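Coclaurine N-methyltransferase (PDB 6GKV) catalyses the transfer of a methyl group from S-adenosyl-L-methionine to the ring nitrogen of coclaurine, a tetrahydroisoquinoline, in plant alkaloid biosynthesis. Local coordinates at residues Y249-G254 with R324-S329; S280-S285 with Y336-E341; T287-L292 with S329-F334. All coordinates share one frame; numbering follows the deposited sequence.

Overall arrangement
From the N terminus, the first segment reached is 249-254, in the loop between strands 235-236 and 257-258. Strand 272-279 of the mixed sheet follows, then helix 281-297, which carries 280-285 at its start and 287-292 further along. Helix 313-335 brings 324-329 back to the loop and closes contact 1. Its next turns, 329-334, close contact 3, and S329 belongs to both. The loop 336-341, just before strand 342-350, closes contact 2. Contact 3 is nested inside contact 2, while contact 1 crosses both. Together they tie helix 313-335 and its exit loop to helix 281-297 and to the 249-254 loop. All three touch the bound N-methylheliamine.

Contact 1. Residues Y249-G254 with R324-S329; sequences YVFPAG and RGFCLS. With F2W (6,7-dimethoxy-2-methyl-1,2,3,4-tetrahydroisoquinolin-2-ium), chain D.
V250 and Y249 meet the helix at G325, F326 and S329 by van der Waals contact. V250 sends CG1 to F326 and CG2 into the angle between G325 O, 3.2 Å from CG2, and the S329 hydroxyl. CG1, anti to the backbone N (chi1 163°), lies 3.5 Å from F326 CD1, and the two side chains cross at about a right angle. The Y249 ring lies obliquely against the same turn. Its OH comes within 3.2 Å of G325 CA. A CB on G325 would collide with this hydroxyl, so glycine permits the approach. Y249 CD2 is 3.4 Å from S329 OG. A serine in place of Y249 would take the ring away and would probably open a gap beside G325 and the S329 hydroxyl.

F251 CZ approaches F326 CE1 obliquely at 4.1 Å, with the ring planes at 50°. F251 presents its edge to the ligand, with CZ 3.5 Å from F2W CAB, while the methoxy carbon CAM lies over one face of F326. Both rings line the alkaloid pocket, so loop and helix 313-335 form part of its aromatic wall.

The S329 hydroxyl is satisfied inside the helix. OG donates to G325 O at 2.8 Å, and the same oxygen accepts from S329 N. Y322 OH bonds V250 O. I24 of helix 21-39 packs on Y249 and L328, and W291 of helix 281-297 packs on F326.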
loop_
_atom_site.group_PDB
_atom_site.type_symbol
_atom_site.label_atom_id
_atom_site.label_comp_id
_atom_site.label_asym_id
_atom_site.label_seq_id
_atom_site.Cartn_x
_atom_site.Cartn_y
_atom_site.Cartn_z
ATOM N N TYR A 249 -1.449 -26.735 -11.039
ATOM C CA TYR A 249 -2.026 -27.936 -10.427
ATOM C C TYR A 249 -3.540 -27.823 -10.217
ATOM O O TYR A 249 -4.262 -28.746 -10.533
ATOM C CB TYR A 249 -1.316 -28.180 -9.095
ATOM C CG TYR A 249 -1.683 -29.361 -8.199
ATOM C CD1 TYR A 249 -1.954 -30.653 -8.702
ATOM C CD2 TYR A 249 -1.631 -29.203 -6.817
ATOM C CE1 TYR A 249 -2.224 -31.728 -7.817
ATOM C CE2 TYR A 249 -1.890 -30.246 -5.945
ATOM C CZ TYR A 249 -2.178 -31.503 -6.431
ATOM O OH TYR A 249 -2.419 -32.491 -5.489
ATOM N N VAL A 250 -4.017 -26.693 -9.695
ATOM C CA VAL A 250 -5.416 -26.570 -9.261
ATOM C C VAL A 250 -6.288 -25.710 -10.189
ATOM O O VAL A 250 -7.372 -26.135 -10.605
ATOM C CB VAL A 250 -5.486 -25.990 -7.838
ATOM C CG1 VAL A 250 -6.868 -25.481 -7.529
ATOM C CG2 VAL A 250 -5.087 -27.042 -6.835
ATOM N N PHE A 251 -5.816 -24.504 -10.493
ATOM C CA PHE A 251 -6.543 -23.560 -11.331
ATOM C C PHE A 251 -6.018 -23.582 -12.764
ATOM O O PHE A 251 -4.807 -23.583 -12.976
ATOM C CB PHE A 251 -6.435 -22.139 -10.776
ATOM C CG PHE A 251 -6.959 -21.993 -9.375
ATOM C CD1 PHE A 251 -6.121 -22.193 -8.277
ATOM C CD2 PHE A 251 -8.292 -21.672 -9.154
ATOM C CE1 PHE A 251 -6.607 -22.077 -6.996
ATOM C CE2 PHE A 251 -8.782 -21.545 -7.865
ATOM C CZ PHE A 251 -7.941 -21.751 -6.785
ATOM N N PRO A 252 -6.935 -23.604 -13.751
ATOM C CA PRO A 252 -6.529 -23.548 -15.165
ATOM C C PRO A 252 -5.653 -22.320 -15.486
ATOM O O PRO A 252 -5.755 -21.270 -14.838
ATOM C CB PRO A 252 -7.868 -23.492 -15.920
ATOM C CG PRO A 252 -8.934 -23.195 -14.871
ATOM C CD PRO A 252 -8.397 -23.743 -13.587
ATOM N N ALA A 253 -4.782 -22.466 -16.476
ATOM C CA ALA A 253 -3.837 -21.412 -16.812
ATOM C C ALA A 253 -4.542 -20.101 -17.159
ATOM O O ALA A 253 -5.605 -20.101 -17.802
ATOM C CB ALA A 253 -2.949 -21.853 -17.965
ATOM N N GLY A 254 -3.946 -18.994 -16.714
ATOM C CA GLY A 254 -4.481 -17.669 -16.968
ATOM C C GLY A 254 -5.850 -17.340 -16.390
ATOM O O GLY A 254 -6.542 -16.469 -16.927
ATOM N N ARG A 324 -8.841 -32.996 -3.628
ATOM C CA ARG A 324 -7.817 -33.131 -2.588
ATOM C C ARG A 324 -6.693 -32.138 -2.799
ATOM O O ARG A 324 -6.369 -31.388 -1.898
ATOM C CB ARG A 324 -7.253 -34.547 -2.560
ATOM C CG ARG A 324 -8.175 -35.552 -1.906
ATOM C CD ARG A 324 -7.734 -36.976 -2.218
ATOM N NE ARG A 324 -8.520 -37.934 -1.460
ATOM C CZ ARG A 324 -8.547 -39.239 -1.701
ATOM N NH1 ARG A 324 -7.835 -39.747 -2.698
ATOM N NH2 ARG A 324 -9.301 -40.029 -0.950
ATOM N N GLY A 325 -6.116 -32.107 -3.997
ATOM C CA GLY A 325 -5.100 -31.115 -4.339
ATOM C C GLY A 325 -5.578 -29.667 -4.265
ATOM O O GLY A 325 -4.784 -28.751 -4.096
ATOM N N PHE A 326 -6.879 -29.450 -4.420
ATOM C CA PHE A 326 -7.454 -28.123 -4.241
ATOM C C PHE A 326 -7.197 -27.666 -2.820
ATOM O O PHE A 326 -6.604 -26.627 -2.563
ATOM C CB PHE A 326 -8.955 -28.173 -4.512
ATOM C CG PHE A 326 -9.635 -26.847 -4.471
ATOM C CD1 PHE A 326 -9.753 -26.081 -5.629
ATOM C CD2 PHE A 326 -10.195 -26.375 -3.296
ATOM C CE1 PHE A 326 -10.405 -24.856 -5.609
ATOM C CE2 PHE A 326 -10.835 -25.153 -3.267
ATOM C CZ PHE A 326 -10.941 -24.396 -4.428
ATOM N N CYS A 327 -7.680 -28.487 -1.903
ATOM C CA CYS A 327 -7.630 -28.251 -0.482
ATOM C C CYS A 327 -6.202 -28.329 0.095
ATOM O O CYS A 327 -5.859 -27.593 1.018
ATOM C CB CYS A 327 -8.555 -29.248 0.211
ATOM S SG CYS A 327 -10.259 -29.133 -0.289
ATOM N N LEU A 328 -5.371 -29.201 -0.456
ATOM C CA LEU A 328 -3.993 -29.322 -0.004
ATOM C C LEU A 328 -3.217 -28.084 -0.414
ATOM O O LEU A 328 -2.424 -27.547 0.391
ATOM C CB LEU A 328 -3.325 -30.572 -0.585
ATOM C CG LEU A 328 -3.766 -31.980 -0.154
ATOM C CD1 LEU A 328 -2.901 -32.960 -0.874
ATOM C CD2 LEU A 328 -3.624 -32.201 1.349
ATOM N N SER A 329 -3.413 -27.659 -1.670
ATOM C CA SER A 329 -2.861 -26.389 -2.133
ATOM C C SER A 329 -3.277 -25.251 -1.192
ATOM O O SER A 329 -2.442 -24.476 -0.742
ATOM C CB SER A 329 -3.316 -26.070 -3.549
ATOM O OG SER A 329 -2.699 -26.941 -4.467
HETATM C CAM F2W D . -7.385 -23.388 -2.488
HETATM O OAK F2W D . -6.589 -22.284 -2.977
HETATM C CAB F2W D . -7.402 -21.255 -3.382
HETATM C CAA F2W D . -8.797 -21.288 -3.273
HETATM C CAF F2W D . -9.522 -20.191 -3.730
HETATM C CAJ F2W D . -10.901 -20.117 -3.630
HETATM C CAI F2W D . -11.648 -19.151 -4.605
HETATM N NAH F2W D . -11.060 -17.830 -4.329
HETATM C CAO F2W D . -11.591 -17.022 -5.445
HETATM C CAG F2W D . -9.672 -18.099 -4.714
HETATM C CAE F2W D . -8.880 -19.075 -4.196
HETATM C CAD F2W D . -7.495 -19.054 -4.334
HETATM C CAC F2W D . -6.758 -20.136 -3.885
HETATM O OAL F2W D . -5.393 -20.228 -3.962
HETATM C CAN F2W D . -4.648 -19.106 -4.472
#

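Contact 2. Residues S280-S285 with Y336-E341; sequences SGKHFS and YNNGEE. With F2W (6,7-dimethoxy-2-methyl-1,2,3,4-tetrahydroisoquinolin-2-ium), chain D.
G281 and G339 form a close backbone contact where the loop 336-341 meets the start of helix 281-297. The loop lies between helix 313-335 and strand 342-350. G281 N donates to G339 O at 2.8 Å. The bond uses a lone pair in the carbonyl plane, with an N-H...O angle of 150°. S280 is the N-cap. Its OG, anti to the backbone N (chi1 165°), accepts from K282 N at 2.9 Å in a nearly straight bond. G339 CA lies 4.0 Å from K282 N. A CB on G339 would strike S280 OG and K282 N, and its positive phi (82°) with this psi also calls for glycine.

K282 passes obliquely across N338 at the solvent-exposed side. Its CG is 3.7 Å from N338 O. The chain then bends about CG-CD and CD-CE, and NZ comes 3.5 Å from N338 OD1, a loose approach. Within the loop, N337 ND2 donates to E341 OE2 at 3.0 Å. The carboxylate of E340 reaches the second subunit, where T43 and Y44 bond it. One turn into the helix, F284 CE2 touches F2W CAA at 3.7 Å.

The first N-H groups of the helix thus have acceptors from two sources, the loop carbonyl of G339 and the N-cap hydroxyl. The partly positive helix start would probably polarise both oxygens. The two glycines make the close backbone approach possible, so the link between loop and helix start is a main-chain bond, with little from side chains across the contact.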
loop_
_atom_site.group_PDB
_atom_site.type_symbol
_atom_site.label_atom_id
_atom_site.label_comp_id
_atom_site.label_asym_id
_atom_site.label_seq_id
_atom_site.Cartn_x
_atom_site.Cartn_y
_atom_site.Cartn_z
ATOM N N SER A 280 -5.068 -13.259 9.004
ATOM C CA SER A 280 -4.051 -14.319 8.866
ATOM C C SER A 280 -4.417 -15.450 7.906
ATOM O O SER A 280 -5.547 -15.954 7.915
ATOM C CB SER A 280 -3.738 -14.964 10.210
ATOM O OG SER A 280 -3.040 -16.182 9.976
ATOM N N GLY A 281 -3.435 -15.890 7.132
ATOM C CA GLY A 281 -3.605 -17.052 6.260
ATOM C C GLY A 281 -3.989 -18.361 6.957
ATOM O O GLY A 281 -4.321 -19.363 6.297
ATOM N N LYS A 282 -3.966 -18.353 8.286
ATOM C CA LYS A 282 -4.335 -19.528 9.074
ATOM C C LYS A 282 -5.825 -19.839 8.953
ATOM O O LYS A 282 -6.251 -20.974 9.126
ATOM C CB LYS A 282 -3.964 -19.323 10.554
ATOM C CG LYS A 282 -2.520 -19.641 10.875
ATOM C CD LYS A 282 -2.371 -20.099 12.330
ATOM C CE LYS A 282 -2.845 -19.015 13.296
ATOM N NZ LYS A 282 -1.896 -18.733 14.420
ATOM N N HIS A 283 -6.620 -18.816 8.686
ATOM C CA HIS A 283 -8.053 -19.000 8.508
ATOM C C HIS A 283 -8.378 -19.725 7.213
ATOM O O HIS A 283 -9.177 -20.675 7.196
ATOM C CB HIS A 283 -8.761 -17.653 8.537
ATOM C CG HIS A 283 -8.553 -16.894 9.805
ATOM N ND1 HIS A 283 -9.303 -17.123 10.939
ATOM C CD2 HIS A 283 -7.699 -15.891 10.113
ATOM C CE1 HIS A 283 -8.917 -16.298 11.893
ATOM N NE2 HIS A 283 -7.950 -15.534 11.416
ATOM N N PHE A 284 -7.767 -19.311 6.114
ATOM C CA PHE A 284 -8.068 -20.031 4.885
ATOM C C PHE A 284 -7.347 -21.374 4.887
ATOM O O PHE A 284 -7.813 -22.345 4.279
ATOM C CB PHE A 284 -7.727 -19.221 3.631
ATOM C CG PHE A 284 -8.525 -19.647 2.428
ATOM C CD1 PHE A 284 -9.653 -20.413 2.611
ATOM C CD2 PHE A 284 -8.212 -19.237 1.150
ATOM C CE1 PHE A 284 -10.416 -20.830 1.555
ATOM C CE2 PHE A 284 -9.016 -19.640 0.081
ATOM C CZ PHE A 284 -10.107 -20.457 0.290
ATOM N N SER A 285 -6.237 -21.450 5.603
ATOM C CA SER A 285 -5.554 -22.723 5.704
ATOM C C SER A 285 -6.468 -23.704 6.405
ATOM O O SER A 285 -6.650 -24.827 5.942
ATOM C CB SER A 285 -4.229 -22.588 6.440
ATOM O OG SER A 285 -3.513 -23.810 6.366
ATOM N N TYR A 336 1.346 -21.360 5.181
ATOM C CA TYR A 336 2.803 -21.209 5.111
ATOM C C TYR A 336 3.312 -20.161 6.103
ATOM O O TYR A 336 2.654 -19.112 6.312
ATOM C CB TYR A 336 3.239 -20.837 3.688
ATOM C CG TYR A 336 4.699 -21.149 3.406
ATOM C CD1 TYR A 336 5.093 -22.443 3.082
ATOM C CD2 TYR A 336 5.684 -20.163 3.474
ATOM C CE1 TYR A 336 6.410 -22.742 2.831
ATOM C CE2 TYR A 336 7.027 -20.462 3.210
ATOM C CZ TYR A 336 7.370 -21.759 2.895
ATOM O OH TYR A 336 8.680 -22.082 2.629
ATOM N N ASN A 337 4.474 -20.437 6.703
ATOM C CA ASN A 337 5.082 -19.552 7.732
ATOM C C ASN A 337 4.094 -18.987 8.727
ATOM O O ASN A 337 4.020 -17.779 8.895
ATOM C CB ASN A 337 5.805 -18.372 7.089
ATOM C CG ASN A 337 7.092 -18.775 6.433
ATOM O OD1 ASN A 337 7.677 -19.822 6.762
ATOM N ND2 ASN A 337 7.557 -17.947 5.497
ATOM N N ASN A 338 3.323 -19.868 9.351
ATOM C CA ASN A 338 2.307 -19.488 10.324
ATOM C C ASN A 338 1.270 -18.499 9.775
ATOM O O ASN A 338 0.669 -17.756 10.533
ATOM C CB ASN A 338 2.978 -18.914 11.575
ATOM C CG ASN A 338 2.055 -18.888 12.789
ATOM O OD1 ASN A 338 1.122 -19.673 12.888
ATOM N ND2 ASN A 338 2.315 -17.964 13.718
ATOM N N GLY A 339 1.034 -18.511 8.463
ATOM C CA GLY A 339 -0.045 -17.712 7.878
ATOM C C GLY A 339 0.264 -16.238 7.618
ATOM O O GLY A 339 -0.647 -15.435 7.362
ATOM N N GLU A 340 1.552 -15.895 7.656
ATOM C CA GLU A 340 2.018 -14.523 7.535
ATOM C C GLU A 340 2.691 -14.281 6.195
ATOM O O GLU A 340 3.541 -13.410 6.071
ATOM C CB GLU A 340 2.978 -14.199 8.698
ATOM C CG GLU A 340 2.241 -14.046 10.024
ATOM C CD GLU A 340 1.319 -12.810 10.014
ATOM O OE1 GLU A 340 1.751 -11.756 9.488
ATOM O OE2 GLU A 340 0.163 -12.885 10.507
ATOM N N GLU A 341 2.316 -15.075 5.197
ATOM C CA GLU A 341 2.773 -14.866 3.829
ATOM C C GLU A 341 1.573 -14.634 2.896
ATOM O O GLU A 341 1.319 -13.518 2.452
ATOM C CB GLU A 341 3.602 -16.057 3.349
ATOM C CG GLU A 341 4.898 -16.269 4.124
ATOM C CD GLU A 341 5.913 -15.159 3.909
ATOM O OE1 GLU A 341 5.728 -14.342 2.996
ATOM O OE2 GLU A 341 6.919 -15.106 4.641
HETATM C CAM F2W D . -7.385 -23.388 -2.488
HETATM O OAK F2W D . -6.589 -22.284 -2.977
HETATM C CAB F2W D . -7.402 -21.255 -3.382
HETATM C CAA F2W D . -8.797 -21.288 -3.273
HETATM C CAF F2W D . -9.522 -20.191 -3.730
HETATM C CAJ F2W D . -10.901 -20.117 -3.630
HETATM C CAI F2W D . -11.648 -19.151 -4.605
HETATM N NAH F2W D . -11.060 -17.830 -4.329
HETATM C CAO F2W D . -11.591 -17.022 -5.445
HETATM C CAG F2W D . -9.672 -18.099 -4.714
HETATM C CAE F2W D . -8.880 -19.075 -4.196
HETATM C CAD F2W D . -7.495 -19.054 -4.334
HETATM C CAC F2W D . -6.758 -20.136 -3.885
HETATM O OAL F2W D . -5.393 -20.228 -3.962
HETATM C CAN F2W D . -4.648 -19.106 -4.472
#

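Contact 3. Residues T287-L292 with S329-F334; sequences TNEEWL and SGMEMF. With F2W (6,7-dimethoxy-2-methyl-1,2,3,4-tetrahydroisoquinolin-2-ium), chain D.
N288 is the first residue of 287-292 to touch helix 313-335. Its CG stands beside the backbone N (chi1 -80°), which lays the amide against the backbone of G330. N288 ND2 is 3.5 Å from G330 CA. A CB on G330 would run into N288 CG, so glycine permits this approach. The two ends of the amide do different work. ND2 donates to F284 O in its own helix, while OD1 lies 3.4 Å from the methoxy carbon CAM of F2W. N288 CB also rests 3.7 Å from M331 N.

E289 offers the carbon part of its chain. Its CB meets M331 SD at 3.5 Å, and CG passes the same sulfur as the two chains cross at a slant. M331 is bent at its end (chi3 66°), which keeps CE near E289 CG. One turn on, L292 CD2 meets M331 SD from another direction, 4.0 Å away. The L292 and M331 side chains cross at about a right angle. M331 thus fits between E289 and L292.

The helices run nearly antiparallel, at 155°, and their axes come within 8.1 Å. The ligand lies against this pair. M333 SD is 3.6 Å from F2W CAN, and F334 turns its ring edge to the methoxy oxygen OAL. F334 also meets F284 edge-to-face. The arrangement is an antiparallel helix pair, brought close at G330, that forms one wall of the alkaloid pocket, at the dimethoxy end of N-methylheliamine.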
loop_
_atom_site.group_PDB
_atom_site.type_symbol
_atom_site.label_atom_id
_atom_site.label_comp_id
_atom_site.label_asym_id
_atom_site.label_seq_id
_atom_site.Cartn_x
_atom_site.Cartn_y
_atom_site.Cartn_z
ATOM N N THR A 287 -9.678 -23.562 6.825
ATOM C CA THR A 287 -10.864 -23.756 5.998
ATOM C C THR A 287 -10.682 -24.915 5.005
ATOM O O THR A 287 -11.488 -25.828 4.960
ATOM C CB THR A 287 -11.211 -22.458 5.221
ATOM O OG1 THR A 287 -11.569 -21.433 6.149
ATOM C CG2 THR A 287 -12.374 -22.676 4.336
ATOM N N ASN A 288 -9.612 -24.852 4.219
ATOM C CA ASN A 288 -9.292 -25.867 3.246
ATOM C C ASN A 288 -9.050 -27.213 3.907
ATOM O O ASN A 288 -9.282 -28.275 3.293
ATOM C CB ASN A 288 -8.057 -25.480 2.437
ATOM C CG ASN A 288 -8.364 -24.482 1.322
ATOM O OD1 ASN A 288 -8.837 -24.871 0.255
ATOM N ND2 ASN A 288 -8.037 -23.208 1.542
ATOM N N GLU A 289 -8.558 -27.162 5.143
ATOM C CA GLU A 289 -8.267 -28.369 5.929
ATOM C C GLU A 289 -9.554 -29.039 6.391
ATOM O O GLU A 289 -9.627 -30.254 6.510
ATOM C CB GLU A 289 -7.388 -28.020 7.146
ATOM C CG GLU A 289 -7.086 -29.173 8.092
ATOM C CD GLU A 289 -6.242 -28.750 9.316
ATOM O OE1 GLU A 289 -6.193 -27.539 9.626
ATOM O OE2 GLU A 289 -5.640 -29.640 9.972
ATOM N N GLU A 290 -10.572 -28.238 6.671
ATOM C CA GLU A 290 -11.819 -28.801 7.160
ATOM C C GLU A 290 -12.581 -29.419 5.994
ATOM O O GLU A 290 -13.289 -30.412 6.159
ATOM C CB GLU A 290 -12.651 -27.733 7.890
ATOM C CG GLU A 290 -12.031 -27.273 9.229
ATOM C CD GLU A 290 -12.021 -28.365 10.300
ATOM O OE1 GLU A 290 -13.069 -29.016 10.499
ATOM O OE2 GLU A 290 -10.966 -28.568 10.955
ATOM N N TRP A 291 -12.410 -28.814 4.822
ATOM C CA TRP A 291 -12.969 -29.314 3.583
ATOM C C TRP A 291 -12.376 -30.685 3.245
ATOM O O TRP A 291 -13.096 -31.630 2.890
ATOM C CB TRP A 291 -12.688 -28.328 2.446
ATOM C CG TRP A 291 -13.512 -27.074 2.465
ATOM C CD1 TRP A 291 -14.665 -26.860 3.160
ATOM C CD2 TRP A 291 -13.240 -25.858 1.749
ATOM N NE1 TRP A 291 -15.133 -25.585 2.918
ATOM C CE2 TRP A 291 -14.273 -24.949 2.057
ATOM C CE3 TRP A 291 -12.217 -25.447 0.878
ATOM C CZ2 TRP A 291 -14.325 -23.660 1.522
ATOM C CZ3 TRP A 291 -12.268 -24.156 0.345
ATOM C CH2 TRP A 291 -13.319 -23.287 0.665
ATOM N N LEU A 292 -11.052 -30.777 3.352
ATOM C CA LEU A 292 -10.337 -32.013 3.061
ATOM C C LEU A 292 -10.768 -33.153 3.993
ATOM O O LEU A 292 -11.012 -34.263 3.530
ATOM C CB LEU A 292 -8.838 -31.778 3.163
ATOM C CG LEU A 292 -7.933 -32.998 3.046
ATOM C CD1 LEU A 292 -8.069 -33.630 1.664
ATOM C CD2 LEU A 292 -6.471 -32.630 3.357
ATOM N N SER A 329 -3.413 -27.659 -1.670
ATOM C CA SER A 329 -2.861 -26.389 -2.133
ATOM C C SER A 329 -3.277 -25.251 -1.192
ATOM O O SER A 329 -2.442 -24.476 -0.742
ATOM C CB SER A 329 -3.316 -26.070 -3.549
ATOM O OG SER A 329 -2.699 -26.941 -4.467
ATOM N N GLY A 330 -4.567 -25.178 -0.882
ATOM C CA GLY A 330 -5.066 -24.174 0.041
ATOM C C GLY A 330 -4.442 -24.263 1.423
ATOM O O GLY A 330 -4.017 -23.253 1.982
ATOM N N MET A 331 -4.385 -25.469 1.980
ATOM C CA MET A 331 -3.786 -25.661 3.302
ATOM C C MET A 331 -2.346 -25.159 3.406
ATOM O O MET A 331 -2.009 -24.389 4.286
ATOM C CB MET A 331 -3.808 -27.131 3.695
ATOM C CG MET A 331 -4.998 -27.524 4.523
ATOM S SD MET A 331 -4.928 -29.276 4.924
ATOM C CE MET A 331 -3.498 -29.324 5.964
ATOM N N GLU A 332 -1.498 -25.608 2.502
ATOM C CA GLU A 332 -0.087 -25.328 2.626
ATOM C C GLU A 332 0.248 -23.911 2.209
ATOM O O GLU A 332 1.171 -23.313 2.744
ATOM C CB GLU A 332 0.729 -26.312 1.788
ATOM C CG GLU A 332 0.699 -27.745 2.278
ATOM C CD GLU A 332 1.068 -27.881 3.727
ATOM O OE1 GLU A 332 2.196 -27.468 4.096
ATOM O OE2 GLU A 332 0.230 -28.411 4.498
ATOM N N MET A 333 -0.475 -23.381 1.230
ATOM C CA MET A 333 -0.136 -22.079 0.701
ATOM C C MET A 333 -0.469 -21.001 1.731
ATOM O O MET A 333 0.367 -20.179 2.087
ATOM C CB MET A 333 -0.872 -21.829 -0.611
ATOM C CG MET A 333 -0.927 -20.391 -0.969
ATOM S SD MET A 333 -1.799 -19.960 -2.448
ATOM C CE MET A 333 -0.464 -20.139 -3.505
ATOM N N PHE A 334 -1.696 -21.030 2.227
ATOM C CA PHE A 334 -2.139 -20.041 3.177
ATOM C C PHE A 334 -1.621 -20.268 4.590
ATOM O O PHE A 334 -1.462 -19.318 5.335
ATOM C CB PHE A 334 -3.651 -19.979 3.144
ATOM C CG PHE A 334 -4.147 -19.337 1.902
ATOM C CD1 PHE A 334 -4.369 -20.099 0.751
ATOM C CD2 PHE A 334 -4.295 -17.953 1.841
ATOM C CE1 PHE A 334 -4.774 -19.502 -0.424
ATOM C CE2 PHE A 334 -4.700 -17.344 0.661
ATOM C CZ PHE A 334 -4.942 -18.115 -0.463
HETATM C CAM F2W D . -7.385 -23.388 -2.488
HETATM O OAK F2W D . -6.589 -22.284 -2.977
HETATM C CAB F2W D . -7.402 -21.255 -3.382
HETATM C CAA F2W D . -8.797 -21.288 -3.273
HETATM C CAF F2W D . -9.522 -20.191 -3.730
HETATM C CAJ F2W D . -10.901 -20.117 -3.630
HETATM C CAI F2W D . -11.648 -19.151 -4.605
HETATM N NAH F2W D . -11.060 -17.830 -4.329
HETATM C CAO F2W D . -11.591 -17.022 -5.445
HETATM C CAG F2W D . -9.672 -18.099 -4.714
HETATM C CAE F2W D . -8.880 -19.075 -4.196
HETATM C CAD F2W D . -7.495 -19.054 -4.334
HETATM C CAC F2W D . -6.758 -20.136 -3.885
HETATM O OAL F2W D . -5.393 -20.228 -3.962
HETATM C CAN F2W D . -4.648 -19.106 -4.472
#